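Local coordinates for protein adhesin YadA (Yersinia enterocolitica, PDB 1P9H) that binds collagen through the head domain of a trimeric outer-membrane adhesin and promotes bacterial attachment to, and invasion of, eukaryotic cells, at residues H56-G61 / A70-G75; I79-N84 / K93-S98; G129-A134 / G143-V148; N138-G143 / Y154-G159. One frame throughout, in Å; residues are numbered along the deposited sequence.

Contact 1: H56-G61 / A70-G75; sequences HSIAIG and AAVAVG
I58 and V72 sit in register on neighbouring parallel strands, and so do I60 and V74, all four on one face of the sheet, while A59 and A73 occupy the other. The end methyl I58 CD1 lies 4.3 Å from V72 CG2, while for the next pair it is the branch carbon I60 CB that approaches V74 CG1, at the same distance. V74 CG1 lies anti to its backbone nitrogen (chi1 -179°), which puts that methyl beside its own carbonyl carbon and 4.1 Å from I60 O. On the alanine face, A73 CB rests 4.1 Å from I58 O.

The strands 58-60 and 72-74 run 4.7 Å apart at an angle of 8°, and four backbone hydrogen bonds join them. I58 gives its N-H to A71 O (2.9 Å) and accepts from A73 N; I60 likewise uses A73 O and G75 N. Before the strands begin, S57 CB lies 3.3 Å from A71 O, while S57 OG bonds to G54 O. A water donating to both H56 O and A70 O bridges the start of the pair.

On the branched face, I58 and V74 also pack against other subunits: I58 on G75 of the second, and V74 on I58 of the third. The chemistry therefore divides by face, with bulky aliphatic groups at the trimer interface and small ones inside the roll, while main-chain bonding joins the coils.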
# COMPACT_ATOMS: atom_id res chain seq x y z
N HIS A 56 -16.77 -15.67 11.42
CA HIS A 56 -15.76 -14.69 11.82
C HIS A 56 -15.62 -13.53 10.83
O HIS A 56 -14.70 -12.72 10.97
CB HIS A 56 -14.39 -15.37 11.98
CG HIS A 56 -14.38 -16.44 13.04
ND1 HIS A 56 -13.54 -17.53 12.97
CD2 HIS A 56 -15.08 -16.57 14.18
CE1 HIS A 56 -13.73 -18.29 14.04
NE2 HIS A 56 -14.66 -17.73 14.79
N SER A 57 -16.51 -13.44 9.85
CA SER A 57 -16.43 -12.36 8.88
C SER A 57 -16.96 -11.05 9.45
O SER A 57 -17.61 -11.03 10.49
CB SER A 57 -17.19 -12.71 7.59
OG SER A 57 -18.59 -12.77 7.80
N ILE A 58 -16.66 -9.95 8.75
CA ILE A 58 -17.07 -8.62 9.17
C ILE A 58 -17.59 -7.85 7.95
O ILE A 58 -16.88 -7.73 6.95
CB ILE A 58 -15.87 -7.84 9.77
CG1 ILE A 58 -15.36 -8.56 11.02
CG2 ILE A 58 -16.29 -6.41 10.10
CD1 ILE A 58 -14.05 -7.98 11.54
N ALA A 59 -18.81 -7.35 8.04
CA ALA A 59 -19.41 -6.58 6.95
C ALA A 59 -20.03 -5.34 7.57
O ALA A 59 -20.94 -5.43 8.39
CB ALA A 59 -20.48 -7.40 6.23
N ILE A 60 -19.53 -4.18 7.16
CA ILE A 60 -20.00 -2.90 7.69
C ILE A 60 -20.31 -1.91 6.57
O ILE A 60 -19.46 -1.65 5.72
CB ILE A 60 -18.92 -2.27 8.61
CG1 ILE A 60 -18.58 -3.23 9.75
CG2 ILE A 60 -19.42 -0.93 9.16
CD1 ILE A 60 -17.45 -2.75 10.64
N GLY A 61 -21.52 -1.36 6.59
CA GLY A 61 -21.92 -0.39 5.58
C GLY A 61 -23.09 -0.82 4.72
O GLY A 61 -23.42 -2.00 4.63
N ALA A 70 -13.86 -15.43 7.60
CA ALA A 70 -13.02 -14.33 8.09
C ALA A 70 -12.83 -13.14 7.16
O ALA A 70 -12.01 -12.27 7.44
CB ALA A 70 -11.66 -14.89 8.50
N ALA A 71 -13.59 -13.08 6.06
CA ALA A 71 -13.47 -11.96 5.13
C ALA A 71 -13.93 -10.66 5.79
O ALA A 71 -14.72 -10.68 6.73
CB ALA A 71 -14.29 -12.23 3.87
N VAL A 72 -13.42 -9.54 5.30
CA VAL A 72 -13.75 -8.23 5.85
C VAL A 72 -14.17 -7.27 4.74
O VAL A 72 -13.44 -7.09 3.77
CB VAL A 72 -12.53 -7.61 6.58
CG1 VAL A 72 -12.87 -6.21 7.10
CG2 VAL A 72 -12.11 -8.52 7.73
N ALA A 73 -15.35 -6.68 4.88
CA ALA A 73 -15.85 -5.73 3.90
C ALA A 73 -16.38 -4.50 4.62
O ALA A 73 -17.31 -4.60 5.42
CB ALA A 73 -16.97 -6.36 3.06
N VAL A 74 -15.76 -3.36 4.37
CA VAL A 74 -16.18 -2.11 5.00
C VAL A 74 -16.34 -1.06 3.91
O VAL A 74 -15.39 -0.73 3.21
CB VAL A 74 -15.15 -1.62 6.04
CG1 VAL A 74 -15.65 -0.32 6.68
CG2 VAL A 74 -14.94 -2.68 7.10
N GLY A 75 -17.56 -0.53 3.77
CA GLY A 75 -17.82 0.47 2.76
C GLY A 75 -19.10 0.15 2.02
O GLY A 75 -19.46 -1.02 1.85
O HOH W 1 -12.49 -11.21 10.10

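Contact 2: I79-N84 / K93-S98; sequences IATGVN and KALGDS
The backbones of I79-N84 and K93-S98 run in parallel register through I79-K93 and A80-A94, with CA atoms 4.6 and 4.8 Å apart, then continue side by side through a loop. I79 O takes the N-H of A94, and A94 O takes that of T81; farther along the loop, V83 O accepts from S98 N at 2.8 Å.

Between these backbone bonds a side chain takes over as acceptor. D97 CG stands beside its own backbone nitrogen (chi1 -65°), bringing OD1 across to V83 N at 2.9 Å. The N-H points well at the oxygen, with an angle of 156° at hydrogen, but the donor meets the carboxylate from above its plane, 40° out of it. The two side chains lie alongside each other and point the same way, V83 CB and CG2 each 3.6 Å from D97 OD1. G82, without a side chain, lets the backbones come close: its CA is 3.5 Å from both G96 O and D97 OD1.

At the strand start, I79 CB faces K93 CB at 4.1 Å, while the lysine chain leads away and its NZ bonds to T107 OG1.

Water donates to N84 O and, weakly, to S98 O. The chemistry implies a loop following the strands that is held mainly by polar bonds: the carboxylate accepts a main-chain N-H where the strand pairing has ended, and its negative charge would probably strengthen that bond.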
# COMPACT_ATOMS: atom_id res chain seq x y z
N ILE A 79 -17.41 -5.50 -1.43
CA ILE A 79 -17.57 -6.94 -1.57
C ILE A 79 -16.26 -7.68 -1.34
O ILE A 79 -15.26 -7.39 -1.98
CB ILE A 79 -18.04 -7.31 -3.00
CG1 ILE A 79 -19.34 -6.56 -3.34
CG2 ILE A 79 -18.25 -8.81 -3.10
CD1 ILE A 79 -19.74 -6.67 -4.81
N ALA A 80 -16.28 -8.63 -0.41
CA ALA A 80 -15.12 -9.47 -0.12
C ALA A 80 -15.67 -10.87 -0.38
O ALA A 80 -16.34 -11.45 0.48
CB ALA A 80 -14.69 -9.31 1.33
N THR A 81 -15.37 -11.39 -1.56
CA THR A 81 -15.85 -12.70 -2.00
C THR A 81 -14.98 -13.88 -1.58
O THR A 81 -15.47 -15.00 -1.44
CB THR A 81 -15.97 -12.73 -3.55
OG1 THR A 81 -16.65 -11.56 -4.00
CG2 THR A 81 -16.75 -13.96 -4.00
N GLY A 82 -13.69 -13.64 -1.38
CA GLY A 82 -12.78 -14.70 -1.00
C GLY A 82 -12.55 -14.98 0.47
O GLY A 82 -12.78 -14.14 1.33
N VAL A 83 -12.10 -16.20 0.74
CA VAL A 83 -11.78 -16.61 2.10
C VAL A 83 -10.65 -15.68 2.53
O VAL A 83 -9.69 -15.46 1.78
CB VAL A 83 -11.28 -18.07 2.13
CG1 VAL A 83 -10.83 -18.43 3.54
CG2 VAL A 83 -12.39 -19.00 1.67
N ASN A 84 -10.77 -15.12 3.73
CA ASN A 84 -9.76 -14.22 4.28
C ASN A 84 -9.49 -12.96 3.45
O ASN A 84 -8.46 -12.32 3.65
CB ASN A 84 -8.43 -14.95 4.48
CG ASN A 84 -8.52 -16.05 5.50
OD1 ASN A 84 -9.19 -15.92 6.52
ND2 ASN A 84 -7.83 -17.16 5.25
N LYS A 93 -13.85 -4.22 -4.23
CA LYS A 93 -14.10 -5.65 -4.30
C LYS A 93 -12.87 -6.54 -4.36
O LYS A 93 -12.02 -6.42 -5.24
CB LYS A 93 -15.07 -5.97 -5.45
CG LYS A 93 -14.68 -5.48 -6.83
CD LYS A 93 -15.81 -5.75 -7.82
CE LYS A 93 -15.42 -5.43 -9.25
NZ LYS A 93 -15.19 -3.97 -9.47
N ALA A 94 -12.79 -7.43 -3.38
CA ALA A 94 -11.72 -8.41 -3.28
C ALA A 94 -12.40 -9.66 -3.84
O ALA A 94 -13.23 -10.28 -3.18
CB ALA A 94 -11.33 -8.61 -1.82
N LEU A 95 -12.04 -10.01 -5.07
CA LEU A 95 -12.66 -11.10 -5.81
C LEU A 95 -12.08 -12.50 -5.72
O LEU A 95 -12.49 -13.39 -6.46
CB LEU A 95 -12.76 -10.71 -7.28
CG LEU A 95 -13.45 -9.38 -7.56
CD1 LEU A 95 -13.37 -9.06 -9.04
CD2 LEU A 95 -14.90 -9.45 -7.10
N GLY A 96 -11.12 -12.71 -4.82
CA GLY A 96 -10.53 -14.02 -4.69
C GLY A 96 -10.00 -14.22 -3.29
O GLY A 96 -9.92 -13.27 -2.52
N ASP A 97 -9.65 -15.46 -2.95
CA ASP A 97 -9.13 -15.74 -1.63
C ASP A 97 -7.92 -14.87 -1.32
O ASP A 97 -7.08 -14.62 -2.18
CB ASP A 97 -8.72 -17.21 -1.50
CG ASP A 97 -9.90 -18.16 -1.61
OD1 ASP A 97 -11.06 -17.71 -1.46
OD2 ASP A 97 -9.66 -19.37 -1.83
N SER A 98 -7.85 -14.40 -0.07
CA SER A 98 -6.74 -13.59 0.42
C SER A 98 -6.49 -12.24 -0.26
O SER A 98 -5.57 -11.52 0.12
CB SER A 98 -5.45 -14.41 0.36
OG SER A 98 -5.59 -15.63 1.07
O HOH W 2 -6.31 -10.81 3.01

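Contact 3: G129-A134 / G143-V148; sequences GFNSKA and GHSSHV
Polar side chains meet most directly where N131 ND2 donates to S145 OG at 3.1 Å. The bond is nearly straight, 172° at hydrogen, and the serine oxygen lies close to the amide plane. H147 ND1 makes a weak bond to K133 O at 3.4 Å, with that oxygen at the edge of the imidazole and in its plane.

Among the backbone bonds, S145 N reaches F130 O, K133 N reaches S146 O, and V148 N shares K133 O with the histidine. A water donates to both N131 O and S146 O.

Packing is provided by F130 and H144, which lie side by side pointing the same way. Both have their rings anti to the backbone nitrogen (chi1 -176° and 162°), bringing F130 CD1 within 3.8 Å of H144 CD2. H144 ND1 bonds to D160. Deeper in, S132 CB rests 3.5 Å from S146 OG.

Within each segment a serine closes the bend: S132 N and OG both donate to G129 O, and S146 repeats this on G143 O. These are two stacked type II beta turns, G129-S132 and G143-S146, characteristic of successive coils of the left-handed parallel beta-roll.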
# COMPACT_ATOMS: atom_id res chain seq x y z
N GLY A 129 -1.92 3.05 -6.40
CA GLY A 129 -2.06 4.33 -7.06
C GLY A 129 -3.42 4.46 -7.72
O GLY A 129 -4.03 3.47 -8.11
N PHE A 130 -3.89 5.70 -7.84
CA PHE A 130 -5.18 5.95 -8.47
C PHE A 130 -5.15 5.41 -9.90
O PHE A 130 -4.26 5.75 -10.68
CB PHE A 130 -5.47 7.45 -8.46
CG PHE A 130 -6.82 7.81 -9.01
CD1 PHE A 130 -7.02 7.93 -10.38
CD2 PHE A 130 -7.90 8.03 -8.16
CE1 PHE A 130 -8.27 8.26 -10.90
CE2 PHE A 130 -9.15 8.36 -8.66
CZ PHE A 130 -9.34 8.48 -10.03
N ASN A 131 -6.11 4.56 -10.23
CA ASN A 131 -6.23 3.98 -11.56
C ASN A 131 -5.03 3.13 -12.00
O ASN A 131 -4.81 2.95 -13.20
CB ASN A 131 -6.50 5.07 -12.59
CG ASN A 131 -7.01 4.52 -13.91
OD1 ASN A 131 -7.92 3.69 -13.93
ND2 ASN A 131 -6.44 4.98 -15.01
N SER A 132 -4.26 2.63 -11.05
CA SER A 132 -3.12 1.77 -11.38
C SER A 132 -3.69 0.44 -11.86
O SER A 132 -4.74 0.00 -11.38
CB SER A 132 -2.22 1.57 -10.15
OG SER A 132 -2.93 1.03 -9.05
N LYS A 133 -3.00 -0.21 -12.79
CA LYS A 133 -3.48 -1.47 -13.35
C LYS A 133 -2.39 -2.52 -13.53
O LYS A 133 -1.52 -2.38 -14.38
CB LYS A 133 -4.15 -1.22 -14.71
CG LYS A 133 -5.33 -0.26 -14.69
CD LYS A 133 -5.77 0.04 -16.12
CE LYS A 133 -6.91 1.04 -16.17
NZ LYS A 133 -8.16 0.49 -15.58
N ALA A 134 -2.45 -3.58 -12.72
CA ALA A 134 -1.50 -4.68 -12.81
C ALA A 134 -2.29 -5.79 -13.51
O ALA A 134 -2.75 -6.74 -12.88
CB ALA A 134 -1.09 -5.12 -11.42
N GLY A 143 1.95 3.76 -8.96
CA GLY A 143 1.85 5.11 -9.47
C GLY A 143 0.53 5.36 -10.18
O GLY A 143 -0.11 4.42 -10.66
N HIS A 144 0.11 6.62 -10.22
CA HIS A 144 -1.13 6.98 -10.89
C HIS A 144 -1.13 6.50 -12.34
O HIS A 144 -0.22 6.81 -13.11
CB HIS A 144 -1.33 8.50 -10.88
CG HIS A 144 -2.33 8.98 -11.88
ND1 HIS A 144 -1.98 9.77 -12.96
CD2 HIS A 144 -3.66 8.77 -11.98
CE1 HIS A 144 -3.06 10.02 -13.68
NE2 HIS A 144 -4.09 9.43 -13.11
N SER A 145 -2.17 5.75 -12.70
CA SER A 145 -2.33 5.23 -14.05
C SER A 145 -1.14 4.43 -14.57
O SER A 145 -0.89 4.39 -15.78
CB SER A 145 -2.68 6.36 -15.02
OG SER A 145 -4.00 6.82 -14.76
N SER A 146 -0.39 3.80 -13.66
CA SER A 146 0.73 2.96 -14.06
C SER A 146 0.05 1.74 -14.67
O SER A 146 -1.07 1.39 -14.27
CB SER A 146 1.59 2.58 -12.86
OG SER A 146 0.82 2.03 -11.80
N HIS A 147 0.70 1.07 -15.61
CA HIS A 147 0.04 -0.04 -16.26
C HIS A 147 0.94 -1.13 -16.82
O HIS A 147 1.84 -0.85 -17.61
CB HIS A 147 -0.86 0.53 -17.37
CG HIS A 147 -1.57 -0.51 -18.19
ND1 HIS A 147 -2.18 -1.61 -17.63
CD2 HIS A 147 -1.83 -0.56 -19.51
CE1 HIS A 147 -2.78 -2.31 -18.58
NE2 HIS A 147 -2.59 -1.69 -19.73
N VAL A 148 0.69 -2.36 -16.39
CA VAL A 148 1.41 -3.51 -16.90
C VAL A 148 0.36 -4.27 -17.70
O VAL A 148 -0.59 -4.82 -17.12
CB VAL A 148 1.96 -4.42 -15.78
CG1 VAL A 148 2.65 -5.64 -16.40
CG2 VAL A 148 2.94 -3.65 -14.91
O HOH W 3 -3.44 2.29 -15.46

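Contact 4: N138-G143 / Y154-G159; sequences NSVAIG and YSIAIG
Two adjacent strands of the long parallel sheet in the YadA head, 140-142 and 156-158, make this contact; their axes lie 4.7 Å apart and differ by 6° in direction. V140 and I156 form its closest apolar pair. Side by side and pointing the same way, they bring V140 CB to 3.8 Å from I156 CG1 and 3.9 Å from I156 CG2. With CG2 anti to its backbone nitrogen and CG1 beside it (chi1 -59°), I156 presents both branches to the valine, and CG2 also reaches V140 O at 3.6 Å.

At the start of the segments, N138 lies alongside Y154. Its CB is 3.9 Å from ring atom CD2, and the amide plane is turned 50° from that of the ring. The amide nitrogen bonds to D160 of the second subunit, while S139 OG turns to A136 O and S155 OG to S169 N.

Four backbone hydrogen bonds complete the pairing: V140 N to S155 O (3.1 Å), A157 N to V140 O, I142 N to A157 O (2.9 Å) and G159 N to I142 O. Water donates to N138 O and S155 O.

V140 packs on I142 of the second subunit, and I142 on V140 of the third subunit. Regular parallel pairing, with aliphatic residues facing the partner chains and alanines on the inner face, typifies the trimeric left-handed beta-roll.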
# COMPACT_ATOMS: atom_id res chain seq x y z
N ASN A 138 0.75 -11.62 -11.40
CA ASN A 138 2.01 -11.40 -10.69
C ASN A 138 2.71 -10.08 -11.03
O ASN A 138 3.83 -9.86 -10.58
CB ASN A 138 2.97 -12.56 -10.95
CG ASN A 138 2.38 -13.90 -10.55
OD1 ASN A 138 1.37 -14.33 -11.10
ND2 ASN A 138 3.01 -14.56 -9.59
N SER A 139 2.06 -9.20 -11.79
CA SER A 139 2.69 -7.93 -12.14
C SER A 139 2.58 -6.91 -11.01
O SER A 139 1.84 -7.10 -10.04
CB SER A 139 2.08 -7.37 -13.43
OG SER A 139 0.70 -7.08 -13.28
N VAL A 140 3.34 -5.82 -11.15
CA VAL A 140 3.37 -4.75 -10.16
C VAL A 140 3.25 -3.40 -10.87
O VAL A 140 4.02 -3.10 -11.78
CB VAL A 140 4.71 -4.76 -9.37
CG1 VAL A 140 4.78 -3.56 -8.43
CG2 VAL A 140 4.83 -6.06 -8.58
N ALA A 141 2.28 -2.60 -10.45
CA ALA A 141 2.06 -1.29 -11.03
C ALA A 141 1.96 -0.28 -9.89
O ALA A 141 0.99 -0.30 -9.13
CB ALA A 141 0.78 -1.28 -11.85
N ILE A 142 2.97 0.59 -9.76
CA ILE A 142 2.99 1.59 -8.70
C ILE A 142 2.98 2.99 -9.30
O ILE A 142 3.89 3.36 -10.04
CB ILE A 142 4.27 1.47 -7.82
CG1 ILE A 142 4.46 0.02 -7.35
CG2 ILE A 142 4.17 2.41 -6.63
CD1 ILE A 142 3.35 -0.49 -6.44
N GLY A 143 1.95 3.76 -8.96
CA GLY A 143 1.85 5.11 -9.47
C GLY A 143 0.53 5.36 -10.18
O GLY A 143 -0.11 4.42 -10.66
N TYR A 154 5.14 -11.09 -15.41
CA TYR A 154 6.09 -10.77 -14.35
C TYR A 154 6.79 -9.43 -14.46
O TYR A 154 7.91 -9.27 -13.97
CB TYR A 154 7.14 -11.88 -14.26
CG TYR A 154 6.53 -13.26 -14.09
CD1 TYR A 154 6.27 -14.07 -15.20
CD2 TYR A 154 6.17 -13.73 -12.83
CE1 TYR A 154 5.67 -15.32 -15.05
CE2 TYR A 154 5.57 -14.98 -12.67
CZ TYR A 154 5.33 -15.76 -13.78
OH TYR A 154 4.74 -17.00 -13.63
N SER A 155 6.13 -8.45 -15.07
CA SER A 155 6.73 -7.13 -15.23
C SER A 155 6.30 -6.12 -14.18
O SER A 155 5.39 -6.37 -13.38
CB SER A 155 6.46 -6.60 -16.63
OG SER A 155 7.11 -7.40 -17.60
N ILE A 156 6.96 -4.97 -14.18
CA ILE A 156 6.69 -3.91 -13.22
C ILE A 156 6.68 -2.55 -13.91
O ILE A 156 7.50 -2.28 -14.79
CB ILE A 156 7.79 -3.86 -12.13
CG1 ILE A 156 7.86 -5.19 -11.38
CG2 ILE A 156 7.53 -2.71 -11.16
CD1 ILE A 156 8.76 -6.21 -12.05
N ALA A 157 5.75 -1.69 -13.50
CA ALA A 157 5.66 -0.33 -14.02
C ALA A 157 5.75 0.56 -12.79
O ALA A 157 4.97 0.41 -11.86
CB ALA A 157 4.34 -0.11 -14.75
N ILE A 158 6.71 1.49 -12.81
CA ILE A 158 6.95 2.41 -11.70
C ILE A 158 6.83 3.87 -12.11
O ILE A 158 7.55 4.33 -12.99
CB ILE A 158 8.38 2.21 -11.14
CG1 ILE A 158 8.53 0.79 -10.59
CG2 ILE A 158 8.68 3.25 -10.07
CD1 ILE A 158 9.95 0.45 -10.20
N GLY A 159 5.93 4.61 -11.46
CA GLY A 159 5.80 6.02 -11.76
C GLY A 159 4.49 6.43 -12.42
O GLY A 159 3.78 5.60 -12.98
O HOH W 4 6.25 -8.59 -11.15

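Overall arrangement
From the N terminus, contact 1 closes a loop between neighbouring coils in the sheet holding strands 58-60 and 72-74, and contact 2 then does the same in the sheet holding strands 79-80 and 93-94. They are in series but touch, V72 O lying 3.5 Å from A80 CB, so the two sheets meet between them. Farther along, contacts 3 and 4 cross: their segments alternate and share G143, which follows strand 140-142 and begins the next turn. V148 CG2 approaches V140 O at 3.4 Å, again joining the sheets. Contacts 1 and 4 lie on the same sheet with centres about 29 Å apart; contacts 2 and 3 share the other, about 21 Å apart.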